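Local coordinates for protein UDP-L-Rhamnose Synthase (Acanthamoeba polyphaga mimivirus, PDB 7JID) that probably makes UDP-L-rhamnose with NADPH as reductant, and binds NADP and UDP-L-rhamnose in an extended Rossmann-type fold, at residues I185-N190 with L221-E226; K178-S183 with E226-I231; D53-F58 with Y100-T105. All blocks are in the same frame, centred on the assembly; numbering follows the deposited sequence.

Interaction 1 of 3, residues I185-N190 with L221-E226; sequences ICSIPN and LVSHNE. With AWU ([[(2~{R},3~{S},4~{R},5~{R})-5-[2,4-bis(oxidanylidene)pyrimidin-1-yl]-3,4-bis(oxidanyl)oxolan-2-yl]methoxy-oxidanyl-phosphoryl] [(2~{R},3~{R},4~{R},5~{R},6~{S})-6-methyl-3,4,5-tris(oxidanyl)oxan-2-yl] hydrogen phosphate), chain C.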
loop_
_atom_site.group_PDB
_atom_site.type_symbol
_atom_site.label_atom_id
_atom_site.label_comp_id
_atom_site.label_asym_id
_atom_site.label_seq_id
_atom_site.Cartn_x
_atom_site.Cartn_y
_atom_site.Cartn_z
ATOM N N ILE A 185 -10.264 21.494 22.478
ATOM C CA ILE A 185 -8.990 21.660 21.730
ATOM C C ILE A 185 -7.944 20.822 22.435
ATOM O O ILE A 185 -7.704 21.031 23.625
ATOM C CB ILE A 185 -8.604 23.146 21.691
ATOM C CG1 ILE A 185 -9.670 23.988 20.972
ATOM C CG2 ILE A 185 -7.224 23.315 21.095
ATOM C CD1 ILE A 185 -9.908 23.651 19.524
ATOM N N CYS A 186 -7.306 19.928 21.676
ATOM C CA CYS A 186 -6.114 19.205 22.128
ATOM C C CYS A 186 -4.908 20.029 21.699
ATOM O O CYS A 186 -4.549 19.946 20.512
ATOM C CB CYS A 186 -6.096 17.777 21.602
ATOM S SG CYS A 186 -4.683 16.866 22.212
ATOM N N SER A 187 -4.384 20.897 22.584
ATOM C CA SER A 187 -3.304 21.839 22.190
ATOM C C SER A 187 -1.939 21.147 22.272
ATOM O O SER A 187 -1.443 20.818 23.367
ATOM C CB SER A 187 -3.321 23.135 22.978
ATOM O OG SER A 187 -2.371 24.083 22.508
ATOM N N ILE A 188 -1.249 21.037 21.148
ATOM C CA ILE A 188 0.088 20.396 21.097
ATOM C C ILE A 188 0.927 21.160 20.071
ATOM O O ILE A 188 0.459 21.394 18.963
ATOM C CB ILE A 188 -0.008 18.890 20.736
ATOM C CG1 ILE A 188 -0.819 18.064 21.762
ATOM C CG2 ILE A 188 1.388 18.306 20.561
ATOM C CD1 ILE A 188 -1.072 16.622 21.351
ATOM N N PRO A 189 2.189 21.533 20.392
ATOM C CA PRO A 189 3.070 22.195 19.415
ATOM C C PRO A 189 3.282 21.290 18.194
ATOM O O PRO A 189 3.604 20.115 18.339
ATOM C CB PRO A 189 4.365 22.471 20.185
ATOM C CG PRO A 189 3.913 22.506 21.631
ATOM C CD PRO A 189 2.842 21.451 21.708
ATOM N N ASN A 190 3.251 21.883 17.008
ATOM C CA ASN A 190 3.315 21.106 15.759
ATOM C C ASN A 190 3.899 21.931 14.619
ATOM O O ASN A 190 3.762 23.188 14.637
ATOM C CB ASN A 190 1.900 20.738 15.332
ATOM C CG ASN A 190 1.471 19.390 15.843
ATOM O OD1 ASN A 190 1.886 18.369 15.296
ATOM N ND2 ASN A 190 0.608 19.394 16.878
ATOM N N LEU A 221 7.571 25.474 15.489
ATOM C CA LEU A 221 6.367 24.875 16.092
ATOM C C LEU A 221 5.390 25.921 16.556
ATOM O O LEU A 221 5.815 26.975 17.071
ATOM C CB LEU A 221 6.827 24.045 17.295
ATOM C CG LEU A 221 7.654 22.805 16.997
ATOM C CD1 LEU A 221 8.162 22.202 18.312
ATOM C CD2 LEU A 221 6.858 21.795 16.157
ATOM N N VAL A 222 4.114 25.627 16.410
ATOM C CA VAL A 222 3.022 26.431 16.972
ATOM C C VAL A 222 2.007 25.466 17.549
ATOM O O VAL A 222 1.816 24.352 17.031
ATOM C CB VAL A 222 2.400 27.368 15.925
ATOM C CG1 VAL A 222 1.624 26.591 14.860
ATOM C CG2 VAL A 222 1.598 28.462 16.603
ATOM N N SER A 223 1.326 25.895 18.588
ATOM C CA SER A 223 0.240 25.085 19.190
ATOM C C SER A 223 -1.111 25.663 18.831
ATOM O O SER A 223 -1.224 26.843 18.497
ATOM C CB SER A 223 0.347 24.977 20.681
ATOM O OG SER A 223 0.070 26.232 21.255
ATOM N N HIS A 224 -2.110 24.838 19.021
ATOM C CA HIS A 224 -3.526 25.248 18.858
ATOM C C HIS A 224 -3.776 26.435 19.795
ATOM O O HIS A 224 -4.440 27.389 19.394
ATOM C CB HIS A 224 -4.446 24.077 19.168
ATOM C CG HIS A 224 -4.132 22.787 18.489
ATOM N ND1 HIS A 224 -2.887 22.161 18.597
ATOM C CD2 HIS A 224 -4.894 21.988 17.724
ATOM C CE1 HIS A 224 -2.931 21.017 17.931
ATOM N NE2 HIS A 224 -4.125 20.909 17.375
ATOM N N ASN A 225 -3.304 26.349 21.034
ATOM C CA ASN A 225 -3.534 27.448 21.986
ATOM C C ASN A 225 -2.878 28.719 21.494
ATOM O O ASN A 225 -3.480 29.788 21.662
ATOM C CB ASN A 225 -3.058 27.064 23.376
ATOM C CG ASN A 225 -3.999 26.146 24.114
ATOM O OD1 ASN A 225 -5.088 25.821 23.651
ATOM N ND2 ASN A 225 -3.515 25.681 25.254
ATOM N N GLU A 226 -1.676 28.652 20.928
ATOM C CA GLU A 226 -1.023 29.904 20.467
ATOM C C GLU A 226 -1.857 30.531 19.337
ATOM O O GLU A 226 -2.023 31.764 19.307
ATOM C CB GLU A 226 0.399 29.690 19.962
ATOM C CG GLU A 226 1.419 29.455 21.043
ATOM C CD GLU A 226 2.741 29.020 20.465
ATOM O OE1 GLU A 226 2.750 27.956 19.881
ATOM O OE2 GLU A 226 3.740 29.741 20.606
HETATM P PA AWU C . -8.618 16.923 12.201
HETATM O O1A AWU C . -9.155 15.630 12.685
HETATM O O2A AWU C . -9.598 18.042 11.892
HETATM O O3A AWU C . -7.804 16.922 10.789
HETATM P PB AWU C . -7.028 15.642 10.095
HETATM O O1B AWU C . -6.047 14.889 11.027
HETATM O O2B AWU C . -8.074 14.828 9.302
HETATM O O3B AWU C . -6.109 16.493 9.100
HETATM C "C5'" AWU C . -4.285 15.400 6.164
HETATM O "O5'" AWU C . -5.236 16.014 7.012
HETATM C "C4'" AWU C . -2.944 16.099 6.314
HETATM O "O4'" AWU C . -1.897 15.403 5.601
HETATM C "C3'" AWU C . -2.582 16.136 7.762
HETATM O "O3'" AWU C . -1.509 17.027 7.913
HETATM C "C2'" AWU C . -3.693 16.697 8.644
HETATM C "C1'" AWU C . -4.990 16.083 8.354
HETATM N N1 AWU C . -8.642 18.408 17.176
HETATM C C2 AWU C . -9.032 18.987 18.371
HETATM O O2 AWU C . -8.275 19.795 18.949
HETATM N N3 AWU C . -10.306 18.758 18.821
HETATM C C4 AWU C . -11.135 17.868 18.211
HETATM O O4 AWU C . -12.323 17.731 18.686
HETATM C C5 AWU C . -10.748 17.302 16.996
HETATM C C6 AWU C . -9.450 17.492 16.532
HETATM C C1C AWU C . -7.273 18.645 16.635
HETATM C C2C AWU C . -6.476 17.410 16.214
HETATM C C3C AWU C . -5.550 17.993 15.117
HETATM C C4C AWU C . -6.421 19.058 14.532
HETATM C C5C AWU C . -6.991 18.754 13.163
HETATM C "C6'" AWU C . -4.869 15.546 4.761
HETATM O "O2'" AWU C . -3.871 18.055 8.299
HETATM O O2C AWU C . -5.742 16.950 17.321
HETATM O O3C AWU C . -4.438 18.655 15.693
HETATM O O4C AWU C . -7.543 19.247 15.385
HETATM O O5C AWU C . -7.581 17.436 13.251
#
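Asn-190 and Val-222 form a single antiparallel bridge, a hydrogen-bonded pair, just ahead of a capping box that starts helix 224-234; the same two segments bring Ile-185, Cys-186 and His-224 to the nucleotide-sugar pocket. Backbone bonds come first: Asn-190 N donates to Val-222 O at 2.9 Å, and the return bond from Val-222 N to Asn-190 O is straighter (168° against 141°). In the capping box Ser-223 OG accepts from Glu-226 N, while Glu-226 OE1 takes Ser-223 N on its anti lone pair. A side chain of the loop reaches the same helix end. With OG anti to the backbone N (chi1 -174°), Ser-187 accepts from Asn-225 N at 2.9 Å, in the first turn. The amide of Asn-225 is held beyond the contact by Trp-241 and Asn-243, and that of Asn-190 by Arg-163 and Asn-259. Apolar packing is modest: Ile-185 CG2 lies 3.5 Å from His-224 CB, and Pro-189 CB meets Leu-221 CB. Both segments grip UDP-rhamnose. Cys-186 N donates to uracil O2 at 2.9 Å, and the His-224 ring has Cys-186 O over the centre of one face, 3.2 Å above its plane, while its NE2 is hydrogen-bonded to ribose O3C at 2.8 Å.

Interaction 2 of 3, residues K178-S183 with E226-I231; sequences KILSYS and EILSLI. With AWU ([[(2~{R},3~{S},4~{R},5~{R})-5-[2,4-bis(oxidanylidene)pyrimidin-1-yl]-3,4-bis(oxidanyl)oxolan-2-yl]methoxy-oxidanyl-phosphoryl] [(2~{R},3~{R},4~{R},5~{R},6~{S})-6-methyl-3,4,5-tris(oxidanyl)oxan-2-yl] hydrogen phosphate), chain C; EDO (1,2-ethanediol), chain I.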
loop_
_atom_site.group_PDB
_atom_site.type_symbol
_atom_site.label_atom_id
_atom_site.label_comp_id
_atom_site.label_asym_id
_atom_site.label_seq_id
_atom_site.Cartn_x
_atom_site.Cartn_y
_atom_site.Cartn_z
ATOM N N LYS A 178 -11.057 24.625 11.103
ATOM C CA LYS A 178 -11.418 23.406 11.855
ATOM C C LYS A 178 -11.303 23.685 13.350
ATOM O O LYS A 178 -12.298 23.403 14.061
ATOM C CB LYS A 178 -10.578 22.212 11.369
ATOM C CG LYS A 178 -11.040 21.754 9.992
ATOM C CD LYS A 178 -10.626 20.389 9.577
ATOM C CE LYS A 178 -9.142 20.320 9.395
ATOM N NZ LYS A 178 -8.721 18.929 9.107
ATOM N N ILE A 179 -10.182 24.224 13.843
ATOM C CA ILE A 179 -10.015 24.276 15.324
ATOM C C ILE A 179 -10.975 25.322 15.906
ATOM O O ILE A 179 -11.430 25.094 17.038
ATOM C CB ILE A 179 -8.553 24.436 15.774
ATOM C CG1 ILE A 179 -7.951 25.792 15.395
ATOM C CG2 ILE A 179 -7.758 23.246 15.276
ATOM C CD1 ILE A 179 -6.659 26.107 16.116
ATOM N N LEU A 180 -11.384 26.335 15.133
ATOM C CA LEU A 180 -12.394 27.320 15.581
ATOM C C LEU A 180 -13.721 26.591 15.783
ATOM O O LEU A 180 -14.507 27.037 16.648
ATOM C CB LEU A 180 -12.536 28.462 14.580
ATOM C CG LEU A 180 -11.471 29.552 14.667
ATOM C CD1 LEU A 180 -11.548 30.480 13.464
ATOM C CD2 LEU A 180 -11.572 30.345 15.967
ATOM N N SER A 181 -13.940 25.480 15.087
ATOM C CA SER A 181 -15.251 24.771 15.063
ATOM C C SER A 181 -15.323 23.755 16.201
ATOM O O SER A 181 -16.438 23.262 16.479
ATOM C CB SER A 181 -15.514 24.127 13.718
ATOM O OG SER A 181 -14.831 22.884 13.600
ATOM N N TYR A 182 -14.203 23.418 16.833
ATOM C CA TYR A 182 -14.120 22.248 17.740
ATOM C C TYR A 182 -14.455 22.695 19.171
ATOM O O TYR A 182 -13.875 23.674 19.644
ATOM C CB TYR A 182 -12.748 21.566 17.650
ATOM C CG TYR A 182 -12.485 20.803 16.372
ATOM C CD1 TYR A 182 -13.505 20.229 15.630
ATOM C CD2 TYR A 182 -11.187 20.631 15.903
ATOM C CE1 TYR A 182 -13.255 19.544 14.446
ATOM C CE2 TYR A 182 -10.929 19.976 14.711
ATOM C CZ TYR A 182 -11.954 19.395 13.983
ATOM O OH TYR A 182 -11.736 18.702 12.804
ATOM N N SER A 183 -15.413 22.008 19.797
ATOM C CA SER A 183 -15.863 22.223 21.200
ATOM C C SER A 183 -14.682 22.149 22.162
ATOM O O SER A 183 -14.655 22.945 23.112
ATOM C CB SER A 183 -16.920 21.219 21.593
ATOM O OG SER A 183 -18.088 21.402 20.796
ATOM N N GLU A 226 -1.676 28.652 20.928
ATOM C CA GLU A 226 -1.023 29.904 20.467
ATOM C C GLU A 226 -1.857 30.531 19.337
ATOM O O GLU A 226 -2.023 31.764 19.307
ATOM C CB GLU A 226 0.399 29.690 19.962
ATOM C CG GLU A 226 1.419 29.455 21.043
ATOM C CD GLU A 226 2.741 29.020 20.465
ATOM O OE1 GLU A 226 2.750 27.956 19.881
ATOM O OE2 GLU A 226 3.740 29.741 20.606
ATOM N N ILE A 227 -2.397 29.711 18.428
ATOM C CA ILE A 227 -3.214 30.187 17.285
ATOM C C ILE A 227 -4.516 30.801 17.808
ATOM O O ILE A 227 -4.812 31.948 17.423
ATOM C CB ILE A 227 -3.523 29.064 16.280
ATOM C CG1 ILE A 227 -2.243 28.593 15.606
ATOM C CG2 ILE A 227 -4.553 29.569 15.256
ATOM C CD1 ILE A 227 -2.441 27.297 14.896
ATOM N N LEU A 228 -5.207 30.134 18.716
ATOM C CA LEU A 228 -6.507 30.657 19.199
ATOM C C LEU A 228 -6.217 31.933 19.991
ATOM O O LEU A 228 -7.030 32.816 19.929
ATOM C CB LEU A 228 -7.242 29.602 20.021
ATOM C CG LEU A 228 -7.728 28.443 19.162
ATOM C CD1 LEU A 228 -8.107 27.257 20.021
ATOM C CD2 LEU A 228 -8.869 28.877 18.248
ATOM N N SER A 229 -5.139 31.950 20.769
ATOM C CA SER A 229 -4.713 33.174 21.520
ATOM C C SER A 229 -4.468 34.359 20.553
ATOM O O SER A 229 -4.870 35.498 20.875
ATOM C CB SER A 229 -3.543 32.889 22.408
ATOM O OG SER A 229 -3.890 32.003 23.454
ATOM N N LEU A 230 -3.843 34.160 19.388
ATOM C CA LEU A 230 -3.692 35.277 18.417
ATOM C C LEU A 230 -5.040 35.745 17.895
ATOM O O LEU A 230 -5.232 36.958 17.751
ATOM C CB LEU A 230 -2.815 34.840 17.263
ATOM C CG LEU A 230 -1.334 34.745 17.582
ATOM C CD1 LEU A 230 -0.608 34.052 16.445
ATOM C CD2 LEU A 230 -0.751 36.139 17.842
ATOM N N ILE A 231 -5.946 34.819 17.597
ATOM C CA ILE A 231 -7.271 35.225 17.066
ATOM C C ILE A 231 -7.964 36.050 18.153
ATOM O O ILE A 231 -8.518 37.112 17.833
ATOM C CB ILE A 231 -8.069 33.981 16.662
ATOM C CG1 ILE A 231 -7.433 33.326 15.440
ATOM C CG2 ILE A 231 -9.525 34.344 16.475
ATOM C CD1 ILE A 231 -7.957 31.935 15.118
HETATM P PA AWU C . -8.618 16.923 12.201
HETATM O O1A AWU C . -9.155 15.630 12.685
HETATM O O2A AWU C . -9.598 18.042 11.892
HETATM O O3A AWU C . -7.804 16.922 10.789
HETATM P PB AWU C . -7.028 15.642 10.095
HETATM O O1B AWU C . -6.047 14.889 11.027
HETATM O O2B AWU C . -8.074 14.828 9.302
HETATM O O3B AWU C . -6.109 16.493 9.100
HETATM C "C5'" AWU C . -4.285 15.400 6.164
HETATM O "O5'" AWU C . -5.236 16.014 7.012
HETATM C "C4'" AWU C . -2.944 16.099 6.314
HETATM O "O4'" AWU C . -1.897 15.403 5.601
HETATM C "C3'" AWU C . -2.582 16.136 7.762
HETATM O "O3'" AWU C . -1.509 17.027 7.913
HETATM C "C2'" AWU C . -3.693 16.697 8.644
HETATM C "C1'" AWU C . -4.990 16.083 8.354
HETATM N N1 AWU C . -8.642 18.408 17.176
HETATM C C2 AWU C . -9.032 18.987 18.371
HETATM O O2 AWU C . -8.275 19.795 18.949
HETATM N N3 AWU C . -10.306 18.758 18.821
HETATM C C4 AWU C . -11.135 17.868 18.211
HETATM O O4 AWU C . -12.323 17.731 18.686
HETATM C C5 AWU C . -10.748 17.302 16.996
HETATM C C6 AWU C . -9.450 17.492 16.532
HETATM C C1C AWU C . -7.273 18.645 16.635
HETATM C C2C AWU C . -6.476 17.410 16.214
HETATM C C3C AWU C . -5.550 17.993 15.117
HETATM C C4C AWU C . -6.421 19.058 14.532
HETATM C C5C AWU C . -6.991 18.754 13.163
HETATM C "C6'" AWU C . -4.869 15.546 4.761
HETATM O "O2'" AWU C . -3.871 18.055 8.299
HETATM O O2C AWU C . -5.742 16.950 17.321
HETATM O O3C AWU C . -4.438 18.655 15.693
HETATM O O4C AWU C . -7.543 19.247 15.385
HETATM O O5C AWU C . -7.581 17.436 13.251
HETATM C C1 EDO I . -12.605 26.708 19.728
HETATM O O1 EDO I . -13.387 25.925 20.615
HETATM C C2 EDO I . -12.931 28.161 19.866
HETATM O O2 EDO I . -13.969 28.575 18.983
#
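Leu-180 meets two side chains of helix 224-234 through one methyl, CD2. Against Leu-228 the two leucines slide past each other in opposite directions, with CD2 to CD2 at 3.8 Å; Ile-231 instead comes tip to tip, its CD1 4.0 Å from the Leu-180 methyl. Ile-179 is turned differently. Its CG1 branch sits between the backbone N and the carbonyl carbon (chi1 67°), and the extended chi2 carries CD1 across Leu-228 at an oblique angle, 4.0 Å from Leu-228 CG. The same CD1 also touches CG2 of Ile-227. All four contacts are between methyl or methine carbons, so the seam is purely apolar: helix 175-181 packs on helix 224-234 in the substrate-binding part of this RmlD-like protein. Ile-185 of strand 184-185 covers Ile-179 and Leu-228, while Ile-281 and Val-285 of helix 277-287 pack on Ile-227 and Ile-231 respectively. Away from the seam, residues of 178-183 serve the ligand. The Tyr-182 ring is sandwiched, with Lys-178 O over the centre of one face and the uracil on the opposite face, C5 lying 3.5 Å above the plane and offset toward the rim. The phosphate oxygen O2A lies at the ring edge, in plane; its separation from Tyr-182 OH is so short that the exact geometry of that hydrogen bond is doubtful. Lys-178, its chain bent at chi3 (-67°), brings NZ to the diphosphate, where it donates to the bridging O3A at 2.8 Å and to O2A at 3.1 Å, a pairing that would help balance the phosphate charge.

Interaction 3 of 3, residues D53-F58 with Y100-T105; sequences DRVMSF and YNIHLT. With NAP (NADP nicotinamide-adenine-dinucleotide phosphate), chain D.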
loop_
_atom_site.group_PDB
_atom_site.type_symbol
_atom_site.label_atom_id
_atom_site.label_comp_id
_atom_site.label_asym_id
_atom_site.label_seq_id
_atom_site.Cartn_x
_atom_site.Cartn_y
_atom_site.Cartn_z
ATOM N N ASP A 53 4.646 19.534 -19.600
ATOM C CA ASP A 53 6.018 19.832 -19.135
ATOM C C ASP A 53 6.162 19.476 -17.653
ATOM O O ASP A 53 7.258 19.130 -17.234
ATOM C CB ASP A 53 6.347 21.312 -19.354
ATOM C CG ASP A 53 6.255 21.704 -20.826
ATOM O OD1 ASP A 53 7.065 21.173 -21.572
ATOM O OD2 ASP A 53 5.325 22.441 -21.186
ATOM N N ARG A 54 5.047 19.527 -16.940
ATOM C CA ARG A 54 5.031 19.255 -15.484
ATOM C C ARG A 54 3.743 18.515 -15.179
ATOM O O ARG A 54 2.676 18.902 -15.719
ATOM C CB ARG A 54 5.077 20.554 -14.676
ATOM C CG ARG A 54 6.320 21.422 -14.828
ATOM C CD ARG A 54 7.624 20.724 -14.464
ATOM N NE ARG A 54 8.701 21.708 -14.557
ATOM C CZ ARG A 54 9.385 21.966 -15.686
ATOM N NH1 ARG A 54 9.100 21.293 -16.790
ATOM N NH2 ARG A 54 10.300 22.925 -15.706
ATOM N N VAL A 55 3.809 17.574 -14.245
ATOM C CA VAL A 55 2.603 16.947 -13.648
ATOM C C VAL A 55 2.617 17.238 -12.142
ATOM O O VAL A 55 3.686 17.191 -11.531
ATOM C CB VAL A 55 2.574 15.443 -13.959
ATOM C CG1 VAL A 55 1.388 14.755 -13.311
ATOM C CG2 VAL A 55 2.559 15.212 -15.474
ATOM N N MET A 56 1.454 17.513 -11.603
ATOM C CA MET A 56 1.330 17.663 -10.125
ATOM C C MET A 56 0.177 16.814 -9.622
ATOM O O MET A 56 -0.843 16.695 -10.294
ATOM C CB MET A 56 1.133 19.116 -9.692
ATOM C CG MET A 56 2.085 20.110 -10.373
ATOM S SD MET A 56 2.001 21.795 -9.686
ATOM C CE MET A 56 3.136 21.567 -8.317
ATOM N N SER A 57 0.365 16.284 -8.422
ATOM C CA SER A 57 -0.599 15.421 -7.716
ATOM C C SER A 57 -1.064 16.126 -6.432
ATOM O O SER A 57 -0.261 16.253 -5.479
ATOM C CB SER A 57 -0.028 14.072 -7.398
ATOM O OG SER A 57 -1.002 13.290 -6.702
ATOM N N PHE A 58 -2.336 16.483 -6.399
ATOM C CA PHE A 58 -3.040 17.006 -5.201
ATOM C C PHE A 58 -4.184 16.088 -4.835
ATOM O O PHE A 58 -5.276 16.592 -4.567
ATOM C CB PHE A 58 -3.463 18.452 -5.424
ATOM C CG PHE A 58 -2.309 19.326 -5.819
ATOM C CD1 PHE A 58 -1.252 19.523 -4.952
ATOM C CD2 PHE A 58 -2.219 19.854 -7.101
ATOM C CE1 PHE A 58 -0.142 20.273 -5.312
ATOM C CE2 PHE A 58 -1.125 20.634 -7.447
ATOM C CZ PHE A 58 -0.077 20.808 -6.579
ATOM N N TYR A 100 8.013 8.703 -18.956
ATOM C CA TYR A 100 7.934 9.822 -19.934
ATOM C C TYR A 100 8.971 10.927 -19.604
ATOM O O TYR A 100 8.995 11.943 -20.338
ATOM C CB TYR A 100 6.483 10.295 -20.071
ATOM C CG TYR A 100 5.636 9.332 -20.852
ATOM C CD1 TYR A 100 5.516 9.443 -22.228
ATOM C CD2 TYR A 100 5.034 8.247 -20.239
ATOM C CE1 TYR A 100 4.785 8.524 -22.971
ATOM C CE2 TYR A 100 4.314 7.309 -20.968
ATOM C CZ TYR A 100 4.190 7.452 -22.340
ATOM O OH TYR A 100 3.484 6.526 -23.049
ATOM N N ASN A 101 9.777 10.776 -18.553
ATOM C CA ASN A 101 10.796 11.797 -18.167
ATOM C C ASN A 101 10.102 13.137 -17.930
ATOM O O ASN A 101 10.635 14.192 -18.361
ATOM C CB ASN A 101 11.881 11.960 -19.246
ATOM C CG ASN A 101 12.776 10.747 -19.380
ATOM O OD1 ASN A 101 12.836 10.125 -20.443
ATOM N ND2 ASN A 101 13.484 10.406 -18.315
ATOM N N ILE A 102 8.930 13.125 -17.284
ATOM C CA ILE A 102 8.179 14.367 -16.972
ATOM C C ILE A 102 8.216 14.557 -15.447
ATOM O O ILE A 102 7.883 13.619 -14.719
ATOM C CB ILE A 102 6.731 14.385 -17.485
ATOM C CG1 ILE A 102 6.645 14.175 -19.007
ATOM C CG2 ILE A 102 6.107 15.699 -17.086
ATOM C CD1 ILE A 102 5.261 13.919 -19.485
ATOM N N HIS A 103 8.688 15.711 -15.009
ATOM C CA HIS A 103 8.804 15.997 -13.558
ATOM C C HIS A 103 7.422 15.885 -12.905
ATOM O O HIS A 103 6.460 16.470 -13.415
ATOM C CB HIS A 103 9.416 17.378 -13.368
ATOM C CG HIS A 103 9.542 17.771 -11.942
ATOM N ND1 HIS A 103 8.478 18.265 -11.219
ATOM C CD2 HIS A 103 10.596 17.703 -11.117
ATOM C CE1 HIS A 103 8.881 18.465 -9.974
ATOM N NE2 HIS A 103 10.182 18.148 -9.882
ATOM N N LEU A 104 7.352 15.195 -11.762
ATOM C CA LEU A 104 6.118 15.039 -10.957
ATOM C C LEU A 104 6.346 15.701 -9.604
ATOM O O LEU A 104 7.341 15.382 -8.965
ATOM C CB LEU A 104 5.801 13.566 -10.772
ATOM C CG LEU A 104 4.638 13.228 -9.826
ATOM C CD1 LEU A 104 3.336 13.789 -10.361
ATOM C CD2 LEU A 104 4.551 11.732 -9.682
ATOM N N THR A 105 5.403 16.544 -9.212
ATOM C CA THR A 105 5.260 17.014 -7.817
ATOM C C THR A 105 4.143 16.192 -7.175
ATOM O O THR A 105 3.014 16.303 -7.612
ATOM C CB THR A 105 4.991 18.519 -7.725
ATOM O OG1 THR A 105 6.004 19.226 -8.461
ATOM C CG2 THR A 105 4.985 18.970 -6.284
HETATM P PA NAP D . -9.492 17.498 -1.298
HETATM O O1A NAP D . -10.170 18.848 -1.351
HETATM O O2A NAP D . -10.289 16.306 -0.866
HETATM O O5B NAP D . -8.920 17.326 -2.764
HETATM C C5B NAP D . -8.497 16.044 -3.231
HETATM C C4B NAP D . -8.735 15.817 -4.716
HETATM O O4B NAP D . -8.145 14.601 -5.154
HETATM C C3B NAP D . -10.235 15.747 -4.969
HETATM O O3B NAP D . -10.432 16.670 -6.066
HETATM C C2B NAP D . -10.431 14.294 -5.383
HETATM O O2B NAP D . -11.354 14.244 -6.428
HETATM C C1B NAP D . -9.071 13.877 -5.940
HETATM N N9A NAP D . -8.741 12.466 -5.980
HETATM C C8A NAP D . -8.697 11.622 -4.959
HETATM N N7A NAP D . -8.308 10.412 -5.364
HETATM C C5A NAP D . -8.111 10.485 -6.687
HETATM C C6A NAP D . -7.737 9.551 -7.677
HETATM N N6A NAP D . -7.494 8.310 -7.325
HETATM N N1A NAP D . -7.665 10.017 -8.972
HETATM C C2A NAP D . -7.912 11.305 -9.249
HETATM N N3A NAP D . -8.287 12.257 -8.380
HETATM C C4A NAP D . -8.373 11.851 -7.084
HETATM O O3 NAP D . -8.163 17.428 -0.391
HETATM P PN NAP D . -6.973 18.531 -0.304
HETATM O O1N NAP D . -7.001 18.843 1.183
HETATM O O2N NAP D . -6.919 19.521 -1.390
HETATM O O5D NAP D . -5.722 17.566 -0.415
HETATM C C5D NAP D . -4.931 17.203 -1.538
HETATM C C4D NAP D . -4.160 15.900 -1.170
HETATM O O4D NAP D . -2.798 16.175 -1.263
HETATM C C3D NAP D . -4.434 15.559 0.279
HETATM O O3D NAP D . -3.941 14.218 0.653
HETATM C C2D NAP D . -3.688 16.809 0.804
HETATM O O2D NAP D . -3.311 16.870 2.187
HETATM C C1D NAP D . -2.449 16.852 -0.051
HETATM P P2B NAP D . -12.689 13.396 -6.305
HETATM O O1X NAP D . -13.656 14.137 -5.486
HETATM O O2X NAP D . -13.072 13.465 -7.795
HETATM O O3X NAP D . -12.470 11.968 -5.793
HETATM O O HOH W 1 9.528 17.654 -16.991
HETATM O O HOH W 2 5.787 19.175 -11.219
#
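Met-56 bends at its last torsion (chi3 85°), which sets CE against Thr-105 CB at 3.6 Å; the two side chains lie side by side and point the same way. On the other face of the sheet, Val-55 holds CG1 anti to the backbone N (chi1 177°), and Val-55 CG1 crosses Leu-104 obliquely, 3.7 Å from Leu-104 CD1. These pairs belong to neighbouring parallel strands, 54-57 and 103-109, in the central sheet of the Rossmann fold, joined by a crossover through helix 79-99. The short strand axes approach to 4.6 Å at 22°. Val-55 N donates to His-103 O, and Val-55 O accepts from Thr-105 N, each at 3.0 Å; Ser-57 N then reaches Thr-105 O at 2.8 Å, nearly in line with the carbonyl. Helix 79-99 covers the Val-55 and Leu-104 face through Leu-93 and Cys-97, whereas helix 195-207 covers Met-56 and Thr-105. Arg-54 donates from NE and NH2 to Ala-206 O and Arg-207 O, and His-103 NE2 is bonded to Thr-210 O. Beyond the strand, Phe-58 O lies by the NADP. A water joins the strands: it donates to Val-55 O and is hydrogen-bonded to Thr-105 OG1 and, in the plane of the ring, to His-103 ND1 at 2.8 Å.

In the fold
Along the chain interaction 3 closes first; the loop that interaction 2 then closes encloses interaction 1. Interactions 1 and 2 have centres 9 Å apart, share Glu-226 and helix 224-234, and touch through packing such as Ile-185 CG1 to Leu-228 CD1 at 3.7 Å. Both also contact the UDP-rhamnose. Interaction 3 lies on the opposite side of the chain's centre, its centre about 34 Å from that of interaction 1 and about 36 Å from that of interaction 2, in the six-stranded parallel sheet beside the NADP. The arrangement thus separates a cofactor-binding sheet from a substrate-binding cluster, consistent with ligands brought together between the two.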